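Methyltransferase-like protein (Saccharopolyspora spinosa, PDB 4PNE) catalyses a [4+2] cycloaddition in spinosyn biosynthesis, on a fold resembling that of S-adenosylmethionine-dependent methyltransferases and with S-adenosyl-L-homocysteine bound. Local coordinates at residues Val99-Gly104 / Val144-Val149; Thr119-Ser124 / Leu154-Asn159; Gln168-Met173 / Asp177-Glu182; Glu197-Glu202 / Glu224-Ser229. One frame throughout, in Å; residues are numbered along the deposited sequence.

Contact 1 of 4, residues Val99-Gly104 / Val144-Val149. With SAH (S-adenosyl-L-homocysteine), chain C.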
# COMPACT_ATOMS: atom_id res chain seq x y z
N VAL A 99 -3.04 0.39 7.25
CA VAL A 99 -2.76 1.80 7.10
C VAL A 99 -2.74 2.14 5.62
O VAL A 99 -1.82 1.75 4.91
CB VAL A 99 -1.45 2.18 7.73
CG1 VAL A 99 -1.18 3.69 7.50
CG2 VAL A 99 -1.46 1.85 9.19
N GLY A 100 -3.78 2.78 5.12
CA GLY A 100 -3.90 3.02 3.70
C GLY A 100 -4.44 1.80 2.98
O GLY A 100 -3.75 1.19 2.17
N CYS A 101 -5.69 1.47 3.23
CA CYS A 101 -6.20 0.16 2.93
C CYS A 101 -6.73 0.01 1.50
O CYS A 101 -7.19 -1.08 1.14
CB CYS A 101 -7.31 -0.19 3.95
SG CYS A 101 -8.77 0.94 3.86
N GLY A 102 -6.67 1.08 0.70
CA GLY A 102 -7.20 1.04 -0.66
C GLY A 102 -8.68 0.69 -0.64
O GLY A 102 -9.43 1.15 0.24
N THR A 103 -9.10 -0.16 -1.58
CA THR A 103 -10.50 -0.58 -1.63
C THR A 103 -10.80 -1.72 -0.66
O THR A 103 -11.88 -2.33 -0.69
CB THR A 103 -10.89 -1.01 -3.05
OG1 THR A 103 -10.14 -2.16 -3.40
CG2 THR A 103 -10.60 0.08 -4.03
N GLY A 104 -9.80 -2.08 0.16
CA GLY A 104 -9.95 -3.16 1.12
C GLY A 104 -9.75 -4.56 0.56
O GLY A 104 -9.97 -5.55 1.27
N VAL A 144 -13.79 -7.23 9.40
CA VAL A 144 -13.11 -6.09 8.82
C VAL A 144 -14.03 -4.89 8.82
O VAL A 144 -15.20 -5.01 8.42
CB VAL A 144 -12.65 -6.39 7.37
CG1 VAL A 144 -11.70 -5.33 6.88
CG2 VAL A 144 -12.00 -7.77 7.30
N ASP A 145 -13.52 -3.75 9.26
CA ASP A 145 -14.24 -2.49 9.07
C ASP A 145 -13.30 -1.39 8.57
O ASP A 145 -12.07 -1.43 8.73
CB ASP A 145 -14.94 -2.05 10.34
CG ASP A 145 -13.99 -1.50 11.34
OD1 ASP A 145 -13.00 -2.20 11.63
OD2 ASP A 145 -14.23 -0.38 11.82
N PHE A 146 -13.90 -0.41 7.93
CA PHE A 146 -13.19 0.61 7.21
C PHE A 146 -13.63 1.98 7.62
O PHE A 146 -14.83 2.21 7.82
CB PHE A 146 -13.41 0.43 5.72
CG PHE A 146 -12.97 -0.89 5.22
CD1 PHE A 146 -11.63 -1.14 4.97
CD2 PHE A 146 -13.87 -1.93 5.03
CE1 PHE A 146 -11.21 -2.36 4.53
CE2 PHE A 146 -13.44 -3.15 4.58
CZ PHE A 146 -12.10 -3.36 4.32
N SER A 147 -12.67 2.89 7.72
CA SER A 147 -12.92 4.27 8.07
C SER A 147 -12.02 5.26 7.38
O SER A 147 -10.91 4.92 6.93
CB SER A 147 -12.81 4.47 9.58
OG SER A 147 -11.56 4.06 10.05
N CYS A 148 -12.50 6.49 7.30
CA CYS A 148 -11.75 7.59 6.72
C CYS A 148 -10.95 8.26 7.81
O CYS A 148 -11.48 9.10 8.55
CB CYS A 148 -12.68 8.60 6.06
SG CYS A 148 -11.82 9.79 5.02
N VAL A 149 -9.67 7.91 7.86
CA VAL A 149 -8.76 8.28 8.93
C VAL A 149 -7.41 8.61 8.32
O VAL A 149 -6.93 7.89 7.44
CB VAL A 149 -8.62 7.12 9.96
CG1 VAL A 149 -7.49 7.38 10.96
CG2 VAL A 149 -9.91 6.88 10.69
N SAH C . -2.74 -0.95 0.88
CA SAH C . -3.68 -0.90 -0.24
CB SAH C . -3.70 0.44 -0.98
CG SAH C . -2.38 1.08 -1.34
SD SAH C . -2.64 2.54 -2.36
C SAH C . -3.38 -2.02 -1.19
O SAH C . -4.21 -2.34 -2.02
OXT SAH C . -2.34 -2.66 -1.06
C5' SAH C . -2.27 3.78 -1.10
C4' SAH C . -3.35 3.91 -0.03
O4' SAH C . -2.87 4.74 1.02
C3' SAH C . -4.63 4.57 -0.51
O3' SAH C . -5.68 3.78 -0.00
C2' SAH C . -4.59 5.95 0.12
O2' SAH C . -5.84 6.60 0.34
C1' SAH C . -3.85 5.66 1.42
N9 SAH C . -3.29 6.87 2.04
C8 SAH C . -2.53 7.86 1.51
N7 SAH C . -2.28 8.80 2.45
C5 SAH C . -2.90 8.41 3.59
C6 SAH C . -3.00 8.98 4.84
N6 SAH C . -2.41 10.12 5.14
N1 SAH C . -3.69 8.33 5.80
C2 SAH C . -4.31 7.12 5.54
N3 SAH C . -4.26 6.58 4.29
C4 SAH C . -3.53 7.20 3.34
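Cys101 and Gly104 receive the ring of Phe146, which reaches from the strand 144-148 to the turn beyond strand 95-99. The thiol sulfur comes in at the ring's edge, Cys101 SG lying 3.7 Å from Phe146 CD1 and well off the ring normal (75°), a cysteine sulfur-aromatic contact. Gly104 CA approaches the ring obliquely, 3.7 Å from Phe146 CE1 and 3.9 Å from Phe146 CZ. This is the tight part, where nothing but a bare alpha carbon of Gly104 meets the ring. With Phe146 CG beside its own backbone N (chi1 -59°), the ring is directed at the turn. Cys101 to Gly104 form a type II' beta turn, closed by Gly104 N to Cys101 O, which leads into helix 105-113; the arrangement is consistent with the glycine-rich strand-turn-helix loop of Rossmann-like methyltransferases. On its other side this loop holds the ligand. The amino N of S-adenosyl-L-homocysteine donates to Gly100 O at 2.7 Å, while Gly102 N gives a bent hydrogen bond to the ribose O3' at 3.0 Å (131°). The loop backbone runs close to the ligand here, with Cys101 C 3.6 Å from the ligand's CA. Strand 144-148 is the outermost on this side of the sheet, and its looser, solvent-facing part carries Asp145 and Cys148, both exposed, whereas Cys101 and Gly104 are buried.

Contact 2 of 4, residues Thr119-Ser124 / Leu154-Asn159. With SAH (S-adenosyl-L-homocysteine), chain C.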
# COMPACT_ATOMS: atom_id res chain seq x y z
N THR A 119 -8.91 -3.26 11.14
CA THR A 119 -9.34 -1.88 11.02
C THR A 119 -8.60 -1.32 9.81
O THR A 119 -7.41 -1.14 9.88
CB THR A 119 -8.99 -1.07 12.29
OG1 THR A 119 -9.65 -1.66 13.44
CG2 THR A 119 -9.41 0.39 12.15
N GLY A 120 -9.29 -1.03 8.71
CA GLY A 120 -8.68 -0.46 7.52
C GLY A 120 -8.92 1.01 7.44
O GLY A 120 -10.07 1.43 7.55
N ILE A 121 -7.89 1.82 7.26
CA ILE A 121 -8.04 3.25 7.15
C ILE A 121 -7.52 3.78 5.82
O ILE A 121 -6.53 3.29 5.28
CB ILE A 121 -7.35 4.01 8.29
CG1 ILE A 121 -5.84 3.75 8.32
CG2 ILE A 121 -7.95 3.59 9.62
CD1 ILE A 121 -5.07 4.67 9.28
N THR A 122 -8.23 4.75 5.28
CA THR A 122 -7.82 5.41 4.06
C THR A 122 -8.30 6.85 4.10
O THR A 122 -9.19 7.17 4.86
CB THR A 122 -8.38 4.71 2.83
OG1 THR A 122 -8.09 5.51 1.67
CG2 THR A 122 -9.89 4.50 2.95
N VAL A 123 -7.72 7.72 3.29
CA VAL A 123 -8.16 9.12 3.24
C VAL A 123 -9.16 9.36 2.10
O VAL A 123 -9.64 10.48 1.93
CB VAL A 123 -6.96 10.05 3.11
CG1 VAL A 123 -6.23 10.10 4.45
CG2 VAL A 123 -6.00 9.61 1.99
N SER A 124 -9.47 8.30 1.38
CA SER A 124 -10.42 8.36 0.28
C SER A 124 -11.79 7.88 0.71
O SER A 124 -11.95 6.69 1.00
CB SER A 124 -9.92 7.51 -0.87
OG SER A 124 -10.90 7.38 -1.89
N LEU A 154 -3.81 9.35 14.29
CA LEU A 154 -4.68 8.21 14.51
C LEU A 154 -5.54 8.43 15.74
O LEU A 154 -5.02 8.87 16.77
CB LEU A 154 -3.85 6.95 14.69
CG LEU A 154 -3.03 6.51 13.47
CD1 LEU A 154 -2.20 5.28 13.87
CD2 LEU A 154 -3.91 6.19 12.30
N PRO A 155 -6.84 8.09 15.65
CA PRO A 155 -7.74 8.32 16.80
C PRO A 155 -7.59 7.27 17.91
O PRO A 155 -8.19 7.41 18.97
CB PRO A 155 -9.12 8.23 16.16
CG PRO A 155 -8.94 7.28 15.03
CD PRO A 155 -7.58 7.62 14.47
N TYR A 156 -6.76 6.27 17.68
CA TYR A 156 -6.73 5.10 18.54
C TYR A 156 -5.85 5.32 19.75
O TYR A 156 -4.90 6.10 19.70
CB TYR A 156 -6.23 3.90 17.73
CG TYR A 156 -6.93 3.80 16.41
CD1 TYR A 156 -8.27 3.52 16.36
CD2 TYR A 156 -6.25 4.03 15.23
CE1 TYR A 156 -8.94 3.46 15.15
CE2 TYR A 156 -6.89 3.98 14.02
CZ TYR A 156 -8.24 3.69 13.98
OH TYR A 156 -8.89 3.64 12.78
N PRO A 157 -6.16 4.64 20.86
CA PRO A 157 -5.30 4.73 22.04
C PRO A 157 -3.95 4.08 21.81
O PRO A 157 -3.80 3.24 20.89
CB PRO A 157 -6.10 3.98 23.11
CG PRO A 157 -7.10 3.16 22.40
CD PRO A 157 -7.29 3.72 21.04
N ASP A 158 -2.96 4.48 22.60
CA ASP A 158 -1.68 3.78 22.62
C ASP A 158 -1.90 2.29 22.80
O ASP A 158 -2.80 1.89 23.53
CB ASP A 158 -0.78 4.23 23.75
CG ASP A 158 -0.41 5.69 23.70
OD1 ASP A 158 -0.94 6.47 22.88
OD2 ASP A 158 0.43 6.06 24.55
N ASN A 159 -1.05 1.47 22.18
CA ASN A 159 -1.02 0.03 22.47
C ASN A 159 -2.37 -0.65 22.22
O ASN A 159 -2.86 -1.40 23.06
CB ASN A 159 -0.57 -0.20 23.93
CG ASN A 159 0.70 0.56 24.28
OD1 ASN A 159 1.73 0.38 23.65
ND2 ASN A 159 0.63 1.40 25.32
N SAH C . -2.74 -0.95 0.88
CA SAH C . -3.68 -0.90 -0.24
CB SAH C . -3.70 0.44 -0.98
CG SAH C . -2.38 1.08 -1.34
SD SAH C . -2.64 2.54 -2.36
C SAH C . -3.38 -2.02 -1.19
O SAH C . -4.21 -2.34 -2.02
OXT SAH C . -2.34 -2.66 -1.06
C5' SAH C . -2.27 3.78 -1.10
C4' SAH C . -3.35 3.91 -0.03
O4' SAH C . -2.87 4.74 1.02
C3' SAH C . -4.63 4.57 -0.51
O3' SAH C . -5.68 3.78 -0.00
C2' SAH C . -4.59 5.95 0.12
O2' SAH C . -5.84 6.60 0.34
C1' SAH C . -3.85 5.66 1.42
N9 SAH C . -3.29 6.87 2.04
C8 SAH C . -2.53 7.86 1.51
N7 SAH C . -2.28 8.80 2.45
C5 SAH C . -2.90 8.41 3.59
C6 SAH C . -3.00 8.98 4.84
N6 SAH C . -2.41 10.12 5.14
N1 SAH C . -3.69 8.33 5.80
C2 SAH C . -4.31 7.12 5.54
N3 SAH C . -4.26 6.58 4.29
C4 SAH C . -3.53 7.20 3.34
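Beside the ribose and adenine pocket for S-adenosyl-L-homocysteine, strand 117-122 packs against the loop 154-159, with Ile121 and Tyr156 at the centre. Two methyl groups meet the phenol oxygen of Tyr156, at roughly a right angle to each other: Ile121 CG2 approaches Tyr156 OH at 3.3 Å, near the plane of the ring at its edge, and Thr119 CG2 lies 3.4 Å from Tyr156 OH, obliquely to the ring. Thr119 can offer this methyl because CG2 stands opposite its backbone N, leaving OG1 beside that N. Ile121 serves two neighbours with separate branches, since its CD1 also meets Leu154 CD2 at 3.6 Å, the two side chains crossing at about a right angle. Pro155 CG sits over the centre of one face of the Tyr156 ring. In the Rossmann-like sheet the strand is flanked by 144-148 and 95-99, and Leu97 of the latter touches Thr119, Ile121, Leu154 and Tyr156. At the strand's end the chemistry turns polar. Thr122 OG1 accepts the ribose hydroxyl O2' of the ligand at 2.8 Å and, in an ST turn, the nearly straight bond from Ser124 N (170°). Next to it, Val123 CG1 packs on the adenine, 3.4 Å from the ligand's N1.

Contact 3 of 4, residues Gln168-Met173 / Asp177-Glu182. With SAH (S-adenosyl-L-homocysteine), chain C.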
# COMPACT_ATOMS: atom_id res chain seq x y z
N GLN A 168 2.32 0.07 0.42
CA GLN A 168 2.45 1.20 -0.49
C GLN A 168 1.61 2.42 -0.08
O GLN A 168 0.94 3.06 -0.90
CB GLN A 168 2.14 0.79 -1.93
CG GLN A 168 3.24 0.02 -2.57
CD GLN A 168 2.88 -0.47 -3.96
OE1 GLN A 168 2.96 -1.66 -4.24
NE2 GLN A 168 2.40 0.43 -4.80
N SER A 169 1.61 2.72 1.21
CA SER A 169 0.91 3.91 1.69
C SER A 169 1.83 4.99 2.29
O SER A 169 1.53 6.17 2.16
CB SER A 169 -0.15 3.50 2.71
OG SER A 169 0.47 2.89 3.81
N LEU A 170 2.94 4.62 2.94
CA LEU A 170 3.73 5.62 3.65
C LEU A 170 4.30 6.69 2.72
O LEU A 170 4.37 7.86 3.09
CB LEU A 170 4.88 4.94 4.41
CG LEU A 170 4.48 4.04 5.57
CD1 LEU A 170 5.68 3.38 6.18
CD2 LEU A 170 3.75 4.85 6.62
N LEU A 171 4.70 6.32 1.52
CA LEU A 171 5.35 7.32 0.68
C LEU A 171 4.36 8.30 0.06
O LEU A 171 4.76 9.33 -0.47
CB LEU A 171 6.18 6.64 -0.40
CG LEU A 171 7.45 5.94 0.10
CD1 LEU A 171 8.25 5.44 -1.09
CD2 LEU A 171 8.35 6.88 0.91
N GLU A 172 3.07 8.03 0.19
CA GLU A 172 2.04 8.98 -0.25
C GLU A 172 1.76 10.08 0.75
O GLU A 172 1.02 11.01 0.47
CB GLU A 172 0.74 8.25 -0.53
CG GLU A 172 0.86 7.36 -1.71
CD GLU A 172 -0.45 6.76 -2.15
OE1 GLU A 172 -1.46 6.88 -1.44
OE2 GLU A 172 -0.44 6.21 -3.24
N MET A 173 2.31 9.96 1.94
CA MET A 173 1.95 10.87 3.00
C MET A 173 2.84 12.10 3.01
O MET A 173 4.01 12.00 2.69
CB MET A 173 2.02 10.14 4.32
CG MET A 173 1.18 8.89 4.25
SD MET A 173 1.10 8.08 5.82
CE MET A 173 0.11 6.64 5.38
N ASP A 177 7.21 10.36 8.43
CA ASP A 177 7.81 10.08 9.72
C ASP A 177 6.79 10.21 10.81
O ASP A 177 6.86 9.53 11.80
CB ASP A 177 9.00 11.00 9.98
CG ASP A 177 10.14 10.77 9.00
OD1 ASP A 177 10.82 9.72 9.10
OD2 ASP A 177 10.35 11.64 8.13
N ARG A 178 5.86 11.14 10.62
CA ARG A 178 4.78 11.38 11.56
C ARG A 178 3.85 10.18 11.60
O ARG A 178 3.47 9.74 12.66
CB ARG A 178 3.99 12.61 11.16
CG ARG A 178 2.88 12.97 12.09
CD ARG A 178 2.21 14.26 11.65
NE ARG A 178 3.14 15.37 11.61
CZ ARG A 178 3.47 16.12 12.66
NH1 ARG A 178 2.94 15.86 13.86
NH2 ARG A 178 4.33 17.11 12.52
N ALA A 179 3.50 9.66 10.43
CA ALA A 179 2.67 8.45 10.38
C ALA A 179 3.40 7.25 11.01
O ALA A 179 2.80 6.41 11.70
CB ALA A 179 2.30 8.15 8.97
N ILE A 180 4.69 7.13 10.75
CA ILE A 180 5.44 6.03 11.31
C ILE A 180 5.43 6.07 12.86
O ILE A 180 5.23 5.05 13.52
CB ILE A 180 6.87 6.04 10.78
CG1 ILE A 180 6.89 5.58 9.31
CG2 ILE A 180 7.76 5.13 11.63
CD1 ILE A 180 8.20 5.82 8.65
N ARG A 181 5.62 7.26 13.44
CA ARG A 181 5.55 7.40 14.88
C ARG A 181 4.14 7.08 15.41
O ARG A 181 4.00 6.52 16.50
CB ARG A 181 5.98 8.80 15.31
CG ARG A 181 7.44 9.05 15.04
CD ARG A 181 7.96 10.30 15.71
NE ARG A 181 7.29 11.50 15.22
CZ ARG A 181 7.67 12.22 14.16
NH1 ARG A 181 8.72 11.86 13.43
NH2 ARG A 181 6.97 13.29 13.82
N GLU A 182 3.10 7.40 14.66
CA GLU A 182 1.74 7.08 15.10
C GLU A 182 1.49 5.58 15.10
O GLU A 182 0.86 5.02 16.01
CB GLU A 182 0.73 7.78 14.19
CG GLU A 182 0.46 9.21 14.59
CD GLU A 182 -0.25 9.30 15.93
OE1 GLU A 182 0.43 9.36 17.00
OE2 GLU A 182 -1.50 9.27 15.92
N SAH C . -2.74 -0.95 0.88
CA SAH C . -3.68 -0.90 -0.24
CB SAH C . -3.70 0.44 -0.98
CG SAH C . -2.38 1.08 -1.34
SD SAH C . -2.64 2.54 -2.36
C SAH C . -3.38 -2.02 -1.19
O SAH C . -4.21 -2.34 -2.02
OXT SAH C . -2.34 -2.66 -1.06
C5' SAH C . -2.27 3.78 -1.10
C4' SAH C . -3.35 3.91 -0.03
O4' SAH C . -2.87 4.74 1.02
C3' SAH C . -4.63 4.57 -0.51
O3' SAH C . -5.68 3.78 -0.00
C2' SAH C . -4.59 5.95 0.12
O2' SAH C . -5.84 6.60 0.34
C1' SAH C . -3.85 5.66 1.42
N9 SAH C . -3.29 6.87 2.04
C8 SAH C . -2.53 7.86 1.51
N7 SAH C . -2.28 8.80 2.45
C5 SAH C . -2.90 8.41 3.59
C6 SAH C . -3.00 8.98 4.84
N6 SAH C . -2.41 10.12 5.14
N1 SAH C . -3.69 8.33 5.80
C2 SAH C . -4.31 7.12 5.54
N3 SAH C . -4.26 6.58 4.29
C4 SAH C . -3.53 7.20 3.34
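The loop that follows strand 161-167 forms one wall of the ligand pocket, and it rests on helix 176-186 through Leu170 of its short 3-10 turn, 170-172, and Met173 just after it. Met173 makes the closest approach across the contact: its thioether sulfur SD lies 3.4 Å from Ala179 CB. The methionine is extended beyond CG (chi2 -174°, chi3 -178°), which carries its tip past Ala179 to the adenine, where Met173 CE comes within 3.9 Å of the ligand's C5 and C6. One residue thus touches both the helix and S-adenosyl-L-homocysteine. Leu170 meets Ile180 at about a right angle, with Leu170 CD1 at 4.0 Å from Ile180 CG1; its other methyl, CD2, lies more loosely against Ala179 CB. No hydrogen bond crosses between the segments, and all four of these residues are buried. Toward the ligand, Glu172 OE1 is 3.2 Å from C5' of S-adenosyl-L-homocysteine, and Ser169 CB is 3.4 Å from its O4'. Glu172 OE2 is hydrogen-bonded to Tyr43 OH, and Ser169 OG to Val99 O. Beyond the contact, Ile180 also packs on helix 223-233. A pocket-lining loop between a central parallel strand and the helix that covers the sheet is characteristic of the Rossmann-like fold of S-adenosylmethionine-dependent methyltransferases.

Contact 4 of 4, residues Glu197-Glu202 / Glu224-Ser229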
# COMPACT_ATOMS: atom_id res chain seq x y z
N GLU A 197 6.89 -1.21 -0.36
CA GLU A 197 6.99 0.03 -1.06
C GLU A 197 7.74 -0.11 -2.36
O GLU A 197 8.66 -0.96 -2.50
CB GLU A 197 7.64 1.07 -0.17
CG GLU A 197 7.38 2.48 -0.58
CD GLU A 197 5.90 2.78 -0.82
OE1 GLU A 197 5.21 3.08 0.20
OE2 GLU A 197 5.48 2.74 -1.99
N VAL A 198 7.32 0.71 -3.32
CA VAL A 198 8.09 1.01 -4.52
C VAL A 198 9.22 1.97 -4.16
O VAL A 198 8.96 3.04 -3.61
CB VAL A 198 7.19 1.64 -5.63
CG1 VAL A 198 7.99 2.02 -6.85
CG2 VAL A 198 6.05 0.69 -6.00
N VAL A 199 10.44 1.57 -4.46
CA VAL A 199 11.64 2.35 -4.11
C VAL A 199 12.53 2.60 -5.32
O VAL A 199 12.40 1.96 -6.34
CB VAL A 199 12.48 1.65 -3.02
CG1 VAL A 199 11.71 1.57 -1.72
CG2 VAL A 199 12.92 0.25 -3.45
N LYS A 200 13.47 3.52 -5.20
CA LYS A 200 14.60 3.52 -6.11
C LYS A 200 15.47 2.32 -5.76
O LYS A 200 15.82 2.16 -4.58
CB LYS A 200 15.37 4.84 -5.98
CG LYS A 200 16.46 5.00 -7.01
CD LYS A 200 17.03 6.41 -6.94
CE LYS A 200 17.89 6.73 -8.16
NZ LYS A 200 19.12 5.92 -8.17
N ARG A 201 15.75 1.45 -6.73
CA ARG A 201 16.40 0.18 -6.40
C ARG A 201 17.76 0.37 -5.74
O ARG A 201 18.10 -0.34 -4.82
CB ARG A 201 16.60 -0.67 -7.66
CG ARG A 201 17.25 -2.03 -7.37
CD ARG A 201 17.51 -2.85 -8.62
NE ARG A 201 18.32 -2.15 -9.60
CZ ARG A 201 17.87 -1.63 -10.75
NH1 ARG A 201 16.61 -1.75 -11.09
NH2 ARG A 201 18.71 -1.02 -11.57
N GLU A 202 18.52 1.33 -6.24
CA GLU A 202 19.90 1.50 -5.77
C GLU A 202 20.34 2.94 -5.93
O GLU A 202 19.74 3.69 -6.69
CB GLU A 202 20.84 0.55 -6.51
CG GLU A 202 20.75 0.62 -8.03
CD GLU A 202 21.51 -0.52 -8.67
OE1 GLU A 202 22.74 -0.59 -8.44
OE2 GLU A 202 20.89 -1.39 -9.33
N GLU A 224 16.70 1.70 1.87
CA GLU A 224 17.60 2.02 2.96
C GLU A 224 17.13 3.25 3.74
O GLU A 224 17.34 3.34 4.95
CB GLU A 224 19.02 2.23 2.42
CG GLU A 224 19.65 0.98 1.76
CD GLU A 224 19.40 0.83 0.26
OE1 GLU A 224 18.42 1.39 -0.31
OE2 GLU A 224 20.21 0.13 -0.37
N GLN A 225 16.49 4.18 3.03
CA GLN A 225 15.98 5.43 3.64
C GLN A 225 14.71 5.16 4.44
O GLN A 225 14.49 5.72 5.51
CB GLN A 225 15.74 6.49 2.57
CG GLN A 225 17.06 7.03 2.03
CD GLN A 225 16.91 7.94 0.82
OE1 GLN A 225 16.11 7.70 -0.08
NE2 GLN A 225 17.71 8.98 0.79
N LEU A 226 13.87 4.31 3.88
CA LEU A 226 12.68 3.83 4.58
C LEU A 226 13.06 3.12 5.89
O LEU A 226 12.47 3.35 6.94
CB LEU A 226 11.87 2.88 3.70
CG LEU A 226 10.57 3.36 3.09
CD1 LEU A 226 10.02 2.24 2.20
CD2 LEU A 226 9.59 3.69 4.19
N LEU A 227 14.07 2.24 5.81
CA LEU A 227 14.54 1.52 6.98
C LEU A 227 15.01 2.46 8.05
O LEU A 227 14.67 2.32 9.22
CB LEU A 227 15.68 0.57 6.65
CG LEU A 227 15.26 -0.73 6.00
CD1 LEU A 227 16.49 -1.37 5.43
CD2 LEU A 227 14.58 -1.64 7.00
N GLU A 228 15.78 3.46 7.64
CA GLU A 228 16.33 4.39 8.60
C GLU A 228 15.23 5.25 9.27
O GLU A 228 15.29 5.52 10.47
CB GLU A 228 17.38 5.25 7.92
CG GLU A 228 18.17 6.08 8.90
CD GLU A 228 18.71 5.28 10.10
OE1 GLU A 228 19.11 4.11 9.92
OE2 GLU A 228 18.72 5.84 11.22
N SER A 229 14.20 5.67 8.52
CA SER A 229 13.05 6.31 9.14
C SER A 229 12.32 5.42 10.15
O SER A 229 11.90 5.88 11.21
CB SER A 229 12.09 6.78 8.04
OG SER A 229 12.63 7.95 7.41
O HOH W 1 16.52 0.69 -2.27
O HOH W 2 19.64 -1.13 -2.57
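Glu197 begins the contact by laying its aliphatic part against Leu226, where helix 223-233 packs on strand 191-200 in the mixed sheet of the Rossmann-like fold. Leu226 CD1 approaches Glu197 CB to 3.6 Å and Glu197 CG to 3.8 Å, the two side chains crossing at about a right angle. Glu197 is buried. Its chain bends at chi2 (50°), which turns the carboxylate back toward the strand, and OE2 accepts a hydrogen bond from Val198 N, met on the anti side and tilted out of the carboxylate plane. Val199 again faces the helix, with CG1 in looser contact with the same leucine methyl, CD1. Leu226 continues this apolar layer to Leu295 on the neighbouring strand 290-298. From Lys200 onward, direct packing gives way to water and charge. Lys200 NZ donates to Glu202 O at 2.7 Å, nearly in line with the carbonyl. Arg201 and Glu202 form a salt bridge in which Arg201 NE meets Glu202 OE2 at 2.7 Å, the oxygen using its anti lone pair and lying in the guanidinium plane; the bond from Arg201 NH2 to the same oxygen is weak. On the helix side, Glu224 stands at the exposed beginning of the segment, linked to the strand end by two waters. One lies 2.8 Å from both Lys200 O and Glu224 OE1, bridging them; the other bridges the next carbonyl, Arg201 O, to the second carboxylate oxygen, donating to Glu224 OE2 at 2.6 Å.

In the fold
All four contacts have buried touching residues, yet their surroundings differ. Contacts 1 and 2 share neighbouring strands at one side of the sheet and are joined by backbone bonds, among them Cys101 N to Ile121 O; contact 1 sets a thiol and a glycine backbone against an aromatic ring, contact 2 methyl groups around a phenol. Contact 3 sits about 15 Å from contact 1, centre to centre, and is wholly apolar across its segments. These three border S-adenosyl-L-homocysteine from different sides. Contact 4 does not touch the ligand and lies across the chain's centre from contact 1; it alone grades from an apolar interior to a water-bridged, charged surface. Asp177 OD1 and Ser229 OG, 3.0 Å apart, tie the helices of contacts 3 and 4.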